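Local coordinates for protein pectate lyase/Amb allergen (Acidovorax citrulli, PDB 4HWV) that probably cleaves pectate, the acidic polysaccharide of plant cell walls, by calcium-dependent beta-elimination, as a secreted lyase of polysaccharide lyase family 1, at residues R102-S107 with D207-W212; S217-W222 with H263-S268; F424-T429 with P435-A440. All blocks are in the same frame, centred on the assembly; numbering follows the deposited sequence. Where two conformers were deposited one is given.

Contact 1 (R102-S107 with D207-W212); sequences RYVAGS and DDFPQW
One phenyl ring carries this whole contact: Phe209 drives its far rim against neighbouring residues of helix 100-105, and everything that touches is hydrocarbon. CE2 of Phe209 comes within 3.6 Å of Tyr103 CB, so the tyrosine is met at the root of its side chain more than along its ring. Its CD2 does lie at the phenyl edge, in the plane of the Phe209 ring. On the other flank Phe209 CE1 reaches Val104 CG2 at 4.0 Å; a chi1 of 170° puts this methyl beside the backbone N of Val104, where it meets the phenyl ring. The phenolic end is held separately, Tyr103 OH bonding to Asn90.

Both backbones are fixed close by. Asp207 OD1 takes the N-H of Phe209 at 2.8 Å, an Asx turn that probably fixes the backbone from which the ring projects. Ser107 OG bonds to Tyr103 O at 2.8 Å where the helix gives out, and it also caps the next helix. Gln118 of helix 118-129 and Ala151 of helix 143-159 also touch the Phe209 ring. An aromatic anchor thus ties a loop following strand 201-203 to the helices flanking the parallel beta-helix of this lyase family.

Contact 2 (S217-W222 with H263-S268); sequences SSDGRW and HGTDYS
Tyr267 OH donates to the carbonyl oxygen of Asp219 at 2.7 Å, and this is the direct polar bond between the two segments. The hydroxyl arrives in the carbonyl plane on a lone pair, with a C=O...donor angle of 121°, and the accepting oxygen lies at the edge of the tyrosine ring. The same OH rests 3.6 Å from Asp219 CB. One face of the Tyr267 ring is covered by Thr265 CG2, which sits over its centre, 3.7 Å above the ring plane, and probably limits how the phenol can swing.

The Asp219 carboxylate turns to the hairpin tip. Its OD1 accepts a water proton at 2.7 Å, and that water also contacts His263 ND1 at 3.1 Å and the hydroxyl of Thr265, so a single solvent molecule joins three side chains. His263 CG stands between its backbone N and carbonyl carbon (chi1 53°), which brings the imidazole beside the Asp219 carboxylate; CE1 comes 3.5 Å from OD1, with ring and carboxylate planes 20° apart. NE2 of the same ring bonds to Asn136.

Each segment also braces itself. Arg221 NH1 bonds to Gly220 O at 2.9 Å from above the carbonyl plane, while Ser217 CB covers one guanidinium face. Beyond the tyrosine, Asp266 OD1 takes both the N-H and the hydroxyl of Ser268 from one face of its plane, the first closing an Asx turn. His263 and Gly264, both at positive phi, form the type I' turn of a tight beta hairpin (strands 261-262 and 265-266), docked here against the loop of the hairpin 211-213/221-223.

Contact 3 (F424-T429 with P435-A440); sequences FYDSGT and PADLTA
Phe424 opens the contact by bringing the edge of its ring to the first turn of helix 438-445. Its CG is anti to the backbone N (chi1 -176°), and CD1 then meets Thr439 OG1 at 3.4 Å, the oxygen lying in the ring plane at the edge, while CZ packs on Leu438 CB at 3.7 Å. Tyr425 points the other way.

Asp426 is the hub. With CG between the backbone N and the carbonyl carbon (chi1 81°), its carboxylate takes four bonds from protein donors, two on each oxygen. OD1 accepts from Thr439 OG1 at 2.7 Å through its anti lone pair and from Thr439 N at 2.9 Å from above the carboxylate plane. OD2 repeats the pattern: Thr429 OG1 comes in on the anti lone pair at 2.8 Å, Leu438 N from above the plane at 3.1 Å. The first-turn N-H groups of the helix would probably stabilise this negative charge, though the N-cap carboxylate of Asp437 stands close by. A water links Asp426 N to Thr439 OG1.

Beyond Thr429 the chain reverses, and on its return Ala436 N donates to Thr429 O at 3.0 Å; Thr429 OG1 and CG2 rest against Leu438 CD1.

Strand 423-427 lies beside strand 376-387, where Tyr425 stacks on His378, while Phe424 and Leu438 share Ala399 of strand 399-401 and reach Leu371 and Met369, respectively, of strand 369-371.

How the contacts relate
Contacts 1 and 2 are neighbours in the chain and in space: strands 211-213 and 221-223 pair antiparallel, and Trp212 of contact 1 packs on Gly220, Arg221 and Trp222 of contact 2. Contact 3 shares neither element and stands on the opposite side of the chain's centre from contact 1, with their nearest atoms about 30 Å apart. Chemistry follows position. Contact 1 is buried and purely apolar. Contact 2, partly buried where a hairpin meets a loop near the surface, relies on one direct bond and a water. Contact 3, partly buried, joins a beta-helix strand to a helix start through a carboxylate, with apolar packing alongside.

Contact 1 (R102-S107 with D207-W212)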
ATOM      1  N   ARG A 102      -6.730  13.080 -16.393  1.00  5.01           N
ATOM      2  CA  ARG A 102      -7.566  12.562 -17.468  0.60  6.16           C
ATOM      3  C   ARG A 102      -9.053  12.833 -17.184  1.00  5.49           C
ATOM      4  O   ARG A 102      -9.805  13.237 -18.065  1.00  6.48           O
ATOM      5  CB  ARG A 102      -7.328  11.048 -17.628  0.60  6.91           C
ATOM      6  CG  ARG A 102      -6.042  10.653 -18.392  0.60  9.23           C
ATOM      7  CD  ARG A 102      -6.413  10.143 -19.799  0.60 12.41           C
ATOM      8  NE  ARG A 102      -6.882  11.290 -20.566  0.60 13.14           N
ATOM      9  CZ  ARG A 102      -6.095  12.143 -21.211  0.60 13.99           C
ATOM     10  NH1 ARG A 102      -4.778  11.967 -21.233  0.60 14.70           N
ATOM     11  NH2 ARG A 102      -6.642  13.171 -21.833  0.60 13.60           N
ATOM     12  N   TYR A 103      -9.475  12.574 -15.947  1.00  5.21           N
ATOM     13  CA  TYR A 103     -10.874  12.798 -15.601  1.00  4.75           C
ATOM     14  C   TYR A 103     -11.258  14.269 -15.746  1.00  5.10           C
ATOM     15  O   TYR A 103     -12.360  14.582 -16.209  1.00  6.21           O
ATOM     16  CB  TYR A 103     -11.189  12.303 -14.191  1.00  4.58           C
ATOM     17  CG  TYR A 103     -11.378  10.805 -14.097  1.00  4.32           C
ATOM     18  CD1 TYR A 103     -12.409  10.185 -14.789  1.00  4.92           C
ATOM     19  CD2 TYR A 103     -10.570  10.024 -13.288  1.00  4.20           C
ATOM     20  CE1 TYR A 103     -12.606   8.830 -14.710  1.00  4.48           C
ATOM     21  CE2 TYR A 103     -10.768   8.648 -13.192  1.00  4.39           C
ATOM     22  CZ  TYR A 103     -11.790   8.067 -13.902  1.00  4.27           C
ATOM     23  OH  TYR A 103     -12.011   6.719 -13.809  1.00  4.63           O
ATOM     24  N   VAL A 104     -10.353  15.167 -15.366  1.00  5.52           N
ATOM     25  CA  VAL A 104     -10.607  16.599 -15.535  1.00  6.10           C
ATOM     26  C   VAL A 104     -10.663  16.968 -17.030  1.00  6.43           C
ATOM     27  O   VAL A 104     -11.602  17.634 -17.481  1.00  7.14           O
ATOM     28  CB  VAL A 104      -9.562  17.443 -14.789  1.00  6.40           C
ATOM     29  CG1 VAL A 104      -9.682  18.928 -15.175  1.00  7.06           C
ATOM     30  CG2 VAL A 104      -9.724  17.223 -13.280  1.00  6.56           C
ATOM     31  N   ALA A 105      -9.673  16.507 -17.794  1.00  6.13           N
ATOM     32  CA  ALA A 105      -9.564  16.855 -19.210  1.00  7.14           C
ATOM     33  C   ALA A 105     -10.689  16.269 -20.051  1.00  7.95           C
ATOM     34  O   ALA A 105     -11.069  16.855 -21.057  1.00  9.67           O
ATOM     35  CB  ALA A 105      -8.210  16.403 -19.767  1.00  7.58           C
ATOM     36  N   GLY A 106     -11.227  15.123 -19.639  1.00  8.06           N
ATOM     37  CA  GLY A 106     -12.178  14.385 -20.465  1.00  9.25           C
ATOM     38  C   GLY A 106     -13.620  14.539 -19.989  1.00  9.60           C
ATOM     39  O   GLY A 106     -14.512  13.817 -20.447  1.00 10.99           O
ATOM     40  N   SER A 107     -13.845  15.495 -19.094  1.00  8.35           N
ATOM     41  CA  SER A 107     -15.164  15.781 -18.546  1.00  8.15           C
ATOM     42  C   SER A 107     -15.433  17.272 -18.632  1.00  8.99           C
ATOM     43  O   SER A 107     -14.574  18.066 -19.087  1.00  9.33           O
ATOM     44  CB  SER A 107     -15.275  15.332 -17.092  1.00  7.48           C
ATOM     45  OG  SER A 107     -14.575  16.251 -16.252  1.00  7.42           O
ATOM     46  N   ASP A 207     -11.687   7.127  -4.575  1.00  3.11           N
ATOM     47  CA  ASP A 207     -12.372   8.255  -5.203  1.00  3.01           C
ATOM     48  C   ASP A 207     -11.353   9.373  -5.345  1.00  3.18           C
ATOM     49  O   ASP A 207     -10.855   9.907  -4.351  1.00  3.73           O
ATOM     50  CB  ASP A 207     -13.528   8.670  -4.281  1.00  3.95           C
ATOM     51  CG  ASP A 207     -14.432   9.721  -4.871  1.00  3.86           C
ATOM     52  OD1 ASP A 207     -14.007  10.495  -5.761  1.00  4.13           O
ATOM     53  OD2 ASP A 207     -15.604   9.779  -4.422  1.00  4.28           O
ATOM     54  N   ASP A 208     -11.031   9.717  -6.589  1.00  3.31           N
ATOM     55  CA  ASP A 208     -10.081  10.787  -6.851  1.00  3.54           C
ATOM     56  C   ASP A 208     -10.643  12.183  -6.668  1.00  3.97           C
ATOM     57  O   ASP A 208      -9.886  13.145  -6.749  1.00  5.24           O
ATOM     58  CB  ASP A 208      -9.522  10.637  -8.255  1.00  4.29           C
ATOM     59  CG  ASP A 208      -8.444   9.596  -8.304  1.00  4.74           C
ATOM     60  OD1 ASP A 208      -7.373   9.822  -7.694  1.00  5.96           O
ATOM     61  OD2 ASP A 208      -8.658   8.557  -8.933  1.00  5.34           O
ATOM     62  N   PHE A 209     -11.952  12.275  -6.412  1.00  4.21           N
ATOM     63  CA  PHE A 209     -12.631  13.572  -6.316  1.00  4.67           C
ATOM     64  C   PHE A 209     -13.539  13.642  -5.091  1.00  4.53           C
ATOM     65  O   PHE A 209     -14.742  13.885  -5.210  1.00  5.13           O
ATOM     66  CB  PHE A 209     -13.377  13.857  -7.626  1.00  5.23           C
ATOM     67  CG  PHE A 209     -12.442  13.938  -8.796  1.00  4.02           C
ATOM     68  CD1 PHE A 209     -11.682  15.092  -8.998  1.00  4.88           C
ATOM     69  CD2 PHE A 209     -12.262  12.852  -9.647  1.00  4.42           C
ATOM     70  CE1 PHE A 209     -10.760  15.157 -10.022  1.00  4.92           C
ATOM     71  CE2 PHE A 209     -11.334  12.919 -10.681  1.00  5.16           C
ATOM     72  CZ  PHE A 209     -10.581  14.076 -10.864  1.00  5.24           C
ATOM     73  N   PRO A 210     -12.963  13.444  -3.891  1.00  4.00           N
ATOM     74  CA  PRO A 210     -13.785  13.568  -2.681  1.00  4.40           C
ATOM     75  C   PRO A 210     -14.359  14.973  -2.558  1.00  4.53           C
ATOM     76  O   PRO A 210     -13.744  15.948  -3.015  1.00  5.15           O
ATOM     77  CB  PRO A 210     -12.785  13.292  -1.552  1.00  5.54           C
ATOM     78  CG  PRO A 210     -11.477  13.689  -2.136  1.00  6.30           C
ATOM     79  CD  PRO A 210     -11.532  13.288  -3.573  1.00  5.17           C
ATOM     80  N   GLN A 211     -15.528  15.069  -1.941  1.00  4.96           N
ATOM     81  CA  GLN A 211     -16.208  16.331  -1.779  1.00  5.44           C
ATOM     82  C   GLN A 211     -16.035  16.800  -0.354  1.00  5.05           C
ATOM     83  O   GLN A 211     -16.171  16.020   0.584  1.00  5.78           O
ATOM     84  CB  GLN A 211     -17.695  16.153  -2.053  1.00  6.01           C
ATOM     85  CG  GLN A 211     -18.509  17.445  -1.943  1.00  6.58           C
ATOM     86  CD  GLN A 211     -19.995  17.152  -1.881  1.00  8.24           C
ATOM     87  OE1 GLN A 211     -20.454  16.431  -0.985  1.00  9.79           O
ATOM     88  NE2 GLN A 211     -20.754  17.686  -2.842  1.00  8.91           N
ATOM     89  N   TRP A 212     -15.758  18.090  -0.193  1.00  5.65           N
ATOM     90  CA  TRP A 212     -15.796  18.682   1.136  1.00  6.26           C
ATOM     91  C   TRP A 212     -17.234  19.098   1.455  1.00  7.45           C
ATOM     92  O   TRP A 212     -17.838  19.867   0.706  1.00  8.90           O
ATOM     93  CB  TRP A 212     -14.864  19.890   1.230  1.00  6.65           C
ATOM     94  CG  TRP A 212     -14.962  20.624   2.534  1.00  6.56           C
ATOM     95  CD1 TRP A 212     -15.465  21.880   2.726  1.00  6.86           C
ATOM     96  CD2 TRP A 212     -14.526  20.167   3.830  1.00  6.26           C
ATOM     97  NE1 TRP A 212     -15.391  22.224   4.058  1.00  7.45           N
ATOM     98  CE2 TRP A 212     -14.808  21.200   4.755  1.00  6.70           C
ATOM     99  CE3 TRP A 212     -13.926  18.987   4.298  1.00  7.07           C
ATOM    100  CZ2 TRP A 212     -14.527  21.081   6.121  1.00  7.29           C
ATOM    101  CZ3 TRP A 212     -13.638  18.870   5.653  1.00  6.80           C
ATOM    102  CH2 TRP A 212     -13.949  19.919   6.556  1.00  7.02           C
TER

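Contact 2 (S217-W222 with H263-S268)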
ATOM      1  N   SER A 217     -21.359  16.624  10.075  1.00 12.49           N
ATOM      2  CA  SER A 217     -20.896  16.596  11.465  1.00 12.74           C
ATOM      3  C   SER A 217     -20.650  18.009  12.008  1.00 13.11           C
ATOM      4  O   SER A 217     -19.883  18.198  12.956  1.00 13.19           O
ATOM      5  CB  SER A 217     -19.664  15.702  11.628  1.00 14.93           C
ATOM      6  OG  SER A 217     -19.919  14.427  11.064  1.00 16.34           O
ATOM      7  N   SER A 218     -21.325  18.979  11.385  1.00 12.88           N
ATOM      8  CA  SER A 218     -21.281  20.410  11.728  1.00 12.73           C
ATOM      9  C   SER A 218     -19.974  21.128  11.395  1.00 12.38           C
ATOM     10  O   SER A 218     -19.993  22.240  10.860  1.00 13.00           O
ATOM     11  CB  SER A 218     -21.709  20.657  13.178  1.00 14.32           C
ATOM     12  OG  SER A 218     -23.054  20.268  13.339  1.00 16.38           O
ATOM     13  N   ASP A 219     -18.845  20.495  11.699  1.00 11.22           N
ATOM     14  CA  ASP A 219     -17.538  21.076  11.403  1.00 10.25           C
ATOM     15  C   ASP A 219     -17.076  20.768   9.992  1.00  8.71           C
ATOM     16  O   ASP A 219     -16.173  21.418   9.481  1.00  9.06           O
ATOM     17  CB  ASP A 219     -16.489  20.536  12.370  1.00 11.19           C
ATOM     18  CG  ASP A 219     -16.721  20.976  13.789  1.00 13.60           C
ATOM     19  OD1 ASP A 219     -17.231  22.094  14.001  1.00 14.90           O
ATOM     20  OD2 ASP A 219     -16.383  20.189  14.683  1.00 14.64           O
ATOM     21  N   GLY A 220     -17.671  19.754   9.370  1.00  8.47           N
ATOM     22  CA  GLY A 220     -17.297  19.376   8.018  1.00  8.38           C
ATOM     23  C   GLY A 220     -16.498  18.088   7.893  1.00  7.86           C
ATOM     24  O   GLY A 220     -15.742  17.697   8.794  1.00  7.79           O
ATOM     25  N   ARG A 221     -16.677  17.413   6.759  1.00  7.22           N
ATOM     26  CA  ARG A 221     -15.925  16.199   6.462  1.00  7.43           C
ATOM     27  C   ARG A 221     -15.696  16.106   4.981  1.00  6.27           C
ATOM     28  O   ARG A 221     -16.497  16.606   4.184  1.00  7.78           O
ATOM     29  CB  ARG A 221     -16.711  14.942   6.854  1.00  8.36           C
ATOM     30  CG  ARG A 221     -16.991  14.783   8.337  1.00  9.14           C
ATOM     31  CD  ARG A 221     -15.723  14.440   9.130  1.00 10.05           C
ATOM     32  NE  ARG A 221     -15.996  14.111  10.531  1.00 11.61           N
ATOM     33  CZ  ARG A 221     -16.045  14.997  11.520  1.00 12.17           C
ATOM     34  NH1 ARG A 221     -15.838  16.282  11.272  1.00 12.46           N
ATOM     35  NH2 ARG A 221     -16.303  14.590  12.764  1.00 13.34           N
ATOM     36  N   TRP A 222     -14.611  15.428   4.608  1.00  6.54           N
ATOM     37  CA  TRP A 222     -14.430  14.964   3.230  1.00  6.19           C
ATOM     38  C   TRP A 222     -15.121  13.625   3.066  1.00  6.05           C
ATOM     39  O   TRP A 222     -14.914  12.735   3.876  1.00  7.72           O
ATOM     40  CB  TRP A 222     -12.946  14.765   2.932  1.00  5.66           C
ATOM     41  CG  TRP A 222     -12.154  16.052   2.791  1.00  5.35           C
ATOM     42  CD1 TRP A 222     -11.414  16.675   3.765  1.00  6.27           C
ATOM     43  CD2 TRP A 222     -12.028  16.865   1.611  1.00  4.96           C
ATOM     44  NE1 TRP A 222     -10.847  17.822   3.258  1.00  6.37           N
ATOM     45  CE2 TRP A 222     -11.212  17.972   1.949  1.00  5.69           C
ATOM     46  CE3 TRP A 222     -12.529  16.769   0.308  1.00  5.59           C
ATOM     47  CZ2 TRP A 222     -10.843  18.937   1.020  1.00  5.80           C
ATOM     48  CZ3 TRP A 222     -12.185  17.748  -0.609  1.00  5.73           C
ATOM     49  CH2 TRP A 222     -11.352  18.824  -0.244  1.00  5.66           C
ATOM     50  N   HIS A 263     -13.700  29.025  14.290  1.00 14.06           N
ATOM     51  CA  HIS A 263     -14.644  28.735  15.378  1.00 14.88           C
ATOM     52  C   HIS A 263     -14.115  27.702  16.388  1.00 16.08           C
ATOM     53  O   HIS A 263     -14.809  26.762  16.768  1.00 16.01           O
ATOM     54  CB  HIS A 263     -16.057  28.381  14.855  1.00 14.44           C
ATOM     55  CG  HIS A 263     -16.079  27.285  13.838  1.00 13.96           C
ATOM     56  ND1 HIS A 263     -15.898  25.960  14.170  1.00 14.24           N
ATOM     57  CD2 HIS A 263     -16.276  27.312  12.497  1.00 13.58           C
ATOM     58  CE1 HIS A 263     -15.961  25.219  13.079  1.00 13.70           C
ATOM     59  NE2 HIS A 263     -16.193  26.015  12.047  1.00 13.25           N
ATOM     60  N   GLY A 264     -12.862  27.885  16.798  1.00 16.67           N
ATOM     61  CA  GLY A 264     -12.271  27.059  17.834  1.00 17.77           C
ATOM     62  C   GLY A 264     -11.761  25.708  17.361  1.00 18.29           C
ATOM     63  O   GLY A 264     -11.185  24.951  18.151  1.00 20.44           O
ATOM     64  N   THR A 265     -11.951  25.398  16.081  1.00 16.10           N
ATOM     65  CA  THR A 265     -11.613  24.077  15.573  1.00 15.51           C
ATOM     66  C   THR A 265     -10.293  24.107  14.820  1.00 12.89           C
ATOM     67  O   THR A 265     -10.117  24.884  13.886  1.00 12.58           O
ATOM     68  CB  THR A 265     -12.736  23.519  14.672  1.00 17.38           C
ATOM     69  OG1 THR A 265     -13.893  23.279  15.483  1.00 19.53           O
ATOM     70  CG2 THR A 265     -12.318  22.219  13.999  1.00 17.72           C
ATOM     71  N   ASP A 266      -9.351  23.280  15.260  1.00 11.82           N
ATOM     72  CA  ASP A 266      -8.108  23.073  14.542  1.00 11.68           C
ATOM     73  C   ASP A 266      -8.412  22.183  13.339  1.00 10.74           C
ATOM     74  O   ASP A 266      -8.566  20.958  13.468  1.00 10.52           O
ATOM     75  CB  ASP A 266      -7.083  22.409  15.465  1.00 12.35           C
ATOM     76  CG  ASP A 266      -5.736  22.178  14.794  1.00 13.71           C
ATOM     77  OD1 ASP A 266      -5.640  22.252  13.557  1.00 12.35           O
ATOM     78  OD2 ASP A 266      -4.751  21.909  15.520  1.00 16.58           O
ATOM     79  N   TYR A 267      -8.483  22.807  12.169  1.00  9.15           N
ATOM     80  CA  TYR A 267      -8.828  22.088  10.950  1.00  7.97           C
ATOM     81  C   TYR A 267      -7.747  21.195  10.372  1.00  8.41           C
ATOM     82  O   TYR A 267      -8.001  20.493   9.397  1.00  8.42           O
ATOM     83  CB  TYR A 267      -9.464  23.009   9.904  1.00  7.97           C
ATOM     84  CG  TYR A 267     -10.957  23.144  10.137  1.00  8.03           C
ATOM     85  CD1 TYR A 267     -11.830  22.141   9.730  1.00  7.97           C
ATOM     86  CD2 TYR A 267     -11.490  24.255  10.776  1.00  8.68           C
ATOM     87  CE1 TYR A 267     -13.194  22.239   9.938  1.00  8.32           C
ATOM     88  CE2 TYR A 267     -12.862  24.374  11.005  1.00  9.32           C
ATOM     89  CZ  TYR A 267     -13.710  23.363  10.575  1.00  8.96           C
ATOM     90  OH  TYR A 267     -15.071  23.473  10.772  1.00 10.26           O
ATOM     91  N   SER A 268      -6.568  21.170  10.994  1.00  9.24           N
ATOM     92  CA  SER A 268      -5.542  20.191  10.618  1.00 10.42           C
ATOM     93  C   SER A 268      -5.747  18.812  11.242  1.00 10.24           C
ATOM     94  O   SER A 268      -5.030  17.873  10.917  1.00 10.90           O
ATOM     95  CB  SER A 268      -4.139  20.694  10.950  1.00 11.49           C
ATOM     96  OG  SER A 268      -3.906  20.651  12.344  1.00 11.54           O
TER
HETATM   97  O   HOH W   1     -16.262  23.543  16.063  1.00 28.67           O

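Contact 3 (F424-T429 with P435-A440)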
ATOM      1  N   PHE A 424     -30.746  -5.368  20.744  1.00  7.57           N
ATOM      2  CA  PHE A 424     -29.402  -5.939  20.722  1.00  7.34           C
ATOM      3  C   PHE A 424     -29.336  -7.158  21.629  1.00  8.15           C
ATOM      4  O   PHE A 424     -29.794  -7.121  22.775  1.00  9.95           O
ATOM      5  CB  PHE A 424     -28.371  -4.885  21.159  1.00  8.05           C
ATOM      6  CG  PHE A 424     -26.936  -5.365  21.085  1.00  8.31           C
ATOM      7  CD1 PHE A 424     -26.366  -6.085  22.132  1.00  9.08           C
ATOM      8  CD2 PHE A 424     -26.151  -5.073  19.981  1.00  8.81           C
ATOM      9  CE1 PHE A 424     -25.033  -6.515  22.056  1.00  9.44           C
ATOM     10  CE2 PHE A 424     -24.835  -5.501  19.900  1.00  9.80           C
ATOM     11  CZ  PHE A 424     -24.278  -6.231  20.936  1.00  9.97           C
ATOM     12  N   TYR A 425     -28.770  -8.243  21.111  1.00  7.05           N
ATOM     13  CA  TYR A 425     -28.523  -9.455  21.873  1.00  6.80           C
ATOM     14  C   TYR A 425     -27.078  -9.857  21.658  1.00  6.46           C
ATOM     15  O   TYR A 425     -26.584  -9.823  20.540  1.00  6.47           O
ATOM     16  CB  TYR A 425     -29.436 -10.583  21.387  1.00  7.32           C
ATOM     17  CG  TYR A 425     -29.123 -11.938  21.989  1.00  8.66           C
ATOM     18  CD1 TYR A 425     -28.203 -12.799  21.386  1.00  9.11           C
ATOM     19  CD2 TYR A 425     -29.768 -12.373  23.141  1.00 10.60           C
ATOM     20  CE1 TYR A 425     -27.912 -14.043  21.928  1.00  9.81           C
ATOM     21  CE2 TYR A 425     -29.493 -13.621  23.682  1.00 11.63           C
ATOM     22  CZ  TYR A 425     -28.563 -14.453  23.070  1.00 11.04           C
ATOM     23  OH  TYR A 425     -28.292 -15.697  23.606  1.00 12.90           O
ATOM     24  N   ASP A 426     -26.390 -10.253  22.721  1.00  6.65           N
ATOM     25  CA  ASP A 426     -25.137 -10.984  22.529  1.00  6.81           C
ATOM     26  C   ASP A 426     -24.960 -12.118  23.516  1.00  7.01           C
ATOM     27  O   ASP A 426     -25.475 -12.087  24.641  1.00  8.27           O
ATOM     28  CB  ASP A 426     -23.875 -10.089  22.507  1.00  7.54           C
ATOM     29  CG  ASP A 426     -23.381  -9.699  23.904  1.00  8.80           C
ATOM     30  OD1 ASP A 426     -24.196  -9.201  24.711  1.00  9.56           O
ATOM     31  OD2 ASP A 426     -22.163  -9.864  24.193  1.00  8.56           O
ATOM     32  N   SER A 427     -24.235 -13.128  23.057  1.00  6.68           N
ATOM     33  CA  SER A 427     -23.836 -14.245  23.890  0.63  7.03           C
ATOM     34  C   SER A 427     -22.455 -14.695  23.432  1.00  6.40           C
ATOM     35  O   SER A 427     -22.130 -14.611  22.243  1.00  6.83           O
ATOM     36  CB  SER A 427     -24.837 -15.385  23.735  0.63  8.79           C
ATOM     37  OG  SER A 427     -24.512 -16.460  24.585  0.63  9.36           O
ATOM     38  N   GLY A 428     -21.652 -15.194  24.358  1.00  6.77           N
ATOM     39  CA  GLY A 428     -20.371 -15.760  24.012  1.00  7.32           C
ATOM     40  C   GLY A 428     -19.316 -14.809  23.468  1.00  6.89           C
ATOM     41  O   GLY A 428     -18.327 -15.270  22.925  1.00  7.79           O
ATOM     42  N   THR A 429     -19.479 -13.503  23.648  1.00  5.83           N
ATOM     43  CA  THR A 429     -18.463 -12.564  23.190  1.00  6.39           C
ATOM     44  C   THR A 429     -17.212 -12.712  24.050  1.00  6.75           C
ATOM     45  O   THR A 429     -17.304 -12.733  25.288  1.00  7.41           O
ATOM     46  CB  THR A 429     -18.936 -11.115  23.315  1.00  6.69           C
ATOM     47  OG1 THR A 429     -20.156 -10.964  22.581  1.00  7.14           O
ATOM     48  CG2 THR A 429     -17.873 -10.169  22.748  1.00  7.59           C
ATOM     49  N   PRO A 435     -14.753 -13.216  28.803  1.00  8.84           N
ATOM     50  CA  PRO A 435     -16.101 -12.820  28.376  1.00  8.67           C
ATOM     51  C   PRO A 435     -16.351 -11.316  28.482  1.00  8.76           C
ATOM     52  O   PRO A 435     -15.854 -10.651  29.394  1.00 10.67           O
ATOM     53  CB  PRO A 435     -17.008 -13.585  29.347  1.00  8.43           C
ATOM     54  CG  PRO A 435     -16.208 -14.769  29.749  1.00  9.47           C
ATOM     55  CD  PRO A 435     -14.789 -14.260  29.844  1.00  9.10           C
ATOM     56  N   ALA A 436     -17.123 -10.798  27.531  1.00  8.32           N
ATOM     57  CA  ALA A 436     -17.512  -9.388  27.496  1.00  8.97           C
ATOM     58  C   ALA A 436     -19.012  -9.293  27.269  1.00  9.32           C
ATOM     59  O   ALA A 436     -19.538  -9.854  26.321  1.00  9.88           O
ATOM     60  CB  ALA A 436     -16.770  -8.676  26.379  1.00  9.75           C
ATOM     61  N   ASP A 437     -19.699  -8.583  28.147  1.00  9.95           N
ATOM     62  CA  ASP A 437     -21.139  -8.398  28.026  1.00  9.99           C
ATOM     63  C   ASP A 437     -21.427  -7.167  27.169  1.00  9.24           C
ATOM     64  O   ASP A 437     -21.506  -6.052  27.677  1.00  9.95           O
ATOM     65  CB  ASP A 437     -21.774  -8.236  29.419  1.00 11.74           C
ATOM     66  CG  ASP A 437     -23.296  -8.187  29.383  1.00 13.61           C
ATOM     67  OD1 ASP A 437     -23.874  -8.022  28.288  1.00 13.72           O
ATOM     68  OD2 ASP A 437     -23.907  -8.331  30.470  1.00 15.59           O
ATOM     69  N   LEU A 438     -21.597  -7.357  25.872  1.00  8.59           N
ATOM     70  CA  LEU A 438     -21.810  -6.206  24.995  1.00  8.09           C
ATOM     71  C   LEU A 438     -23.178  -5.589  25.217  1.00  8.65           C
ATOM     72  O   LEU A 438     -23.349  -4.390  25.056  1.00  8.93           O
ATOM     73  CB  LEU A 438     -21.662  -6.587  23.513  1.00  7.75           C
ATOM     74  CG  LEU A 438     -20.302  -7.169  23.106  1.00  7.53           C
ATOM     75  CD1 LEU A 438     -20.280  -7.476  21.611  1.00  7.82           C
ATOM     76  CD2 LEU A 438     -19.126  -6.250  23.488  1.00  8.38           C
ATOM     77  N   THR A 439     -24.161  -6.413  25.583  1.00  8.69           N
ATOM     78  CA  THR A 439     -25.513  -5.900  25.795  1.00  9.56           C
ATOM     79  C   THR A 439     -25.546  -4.853  26.917  1.00  9.70           C
ATOM     80  O   THR A 439     -26.204  -3.827  26.793  1.00  9.26           O
ATOM     81  CB  THR A 439     -26.502  -7.040  26.073  1.00 10.36           C
ATOM     82  OG1 THR A 439     -26.527  -7.931  24.953  1.00 10.77           O
ATOM     83  CG2 THR A 439     -27.898  -6.491  26.303  1.00 11.71           C
ATOM     84  N   ALA A 440     -24.812  -5.104  27.996  1.00 10.28           N
ATOM     85  CA  ALA A 440     -24.723  -4.140  29.086  1.00 10.94           C
ATOM     86  C   ALA A 440     -24.128  -2.818  28.599  1.00 10.61           C
ATOM     87  O   ALA A 440     -24.591  -1.734  28.980  1.00 10.92           O
ATOM     88  CB  ALA A 440     -23.919  -4.718  30.251  1.00 11.93           C
TER
HETATM   89  O   HOH W   2     -28.256 -10.002  25.239  1.00 12.07           O
HETATM   90  O   HOH W   3     -24.875 -10.356  27.123  1.00 18.70           O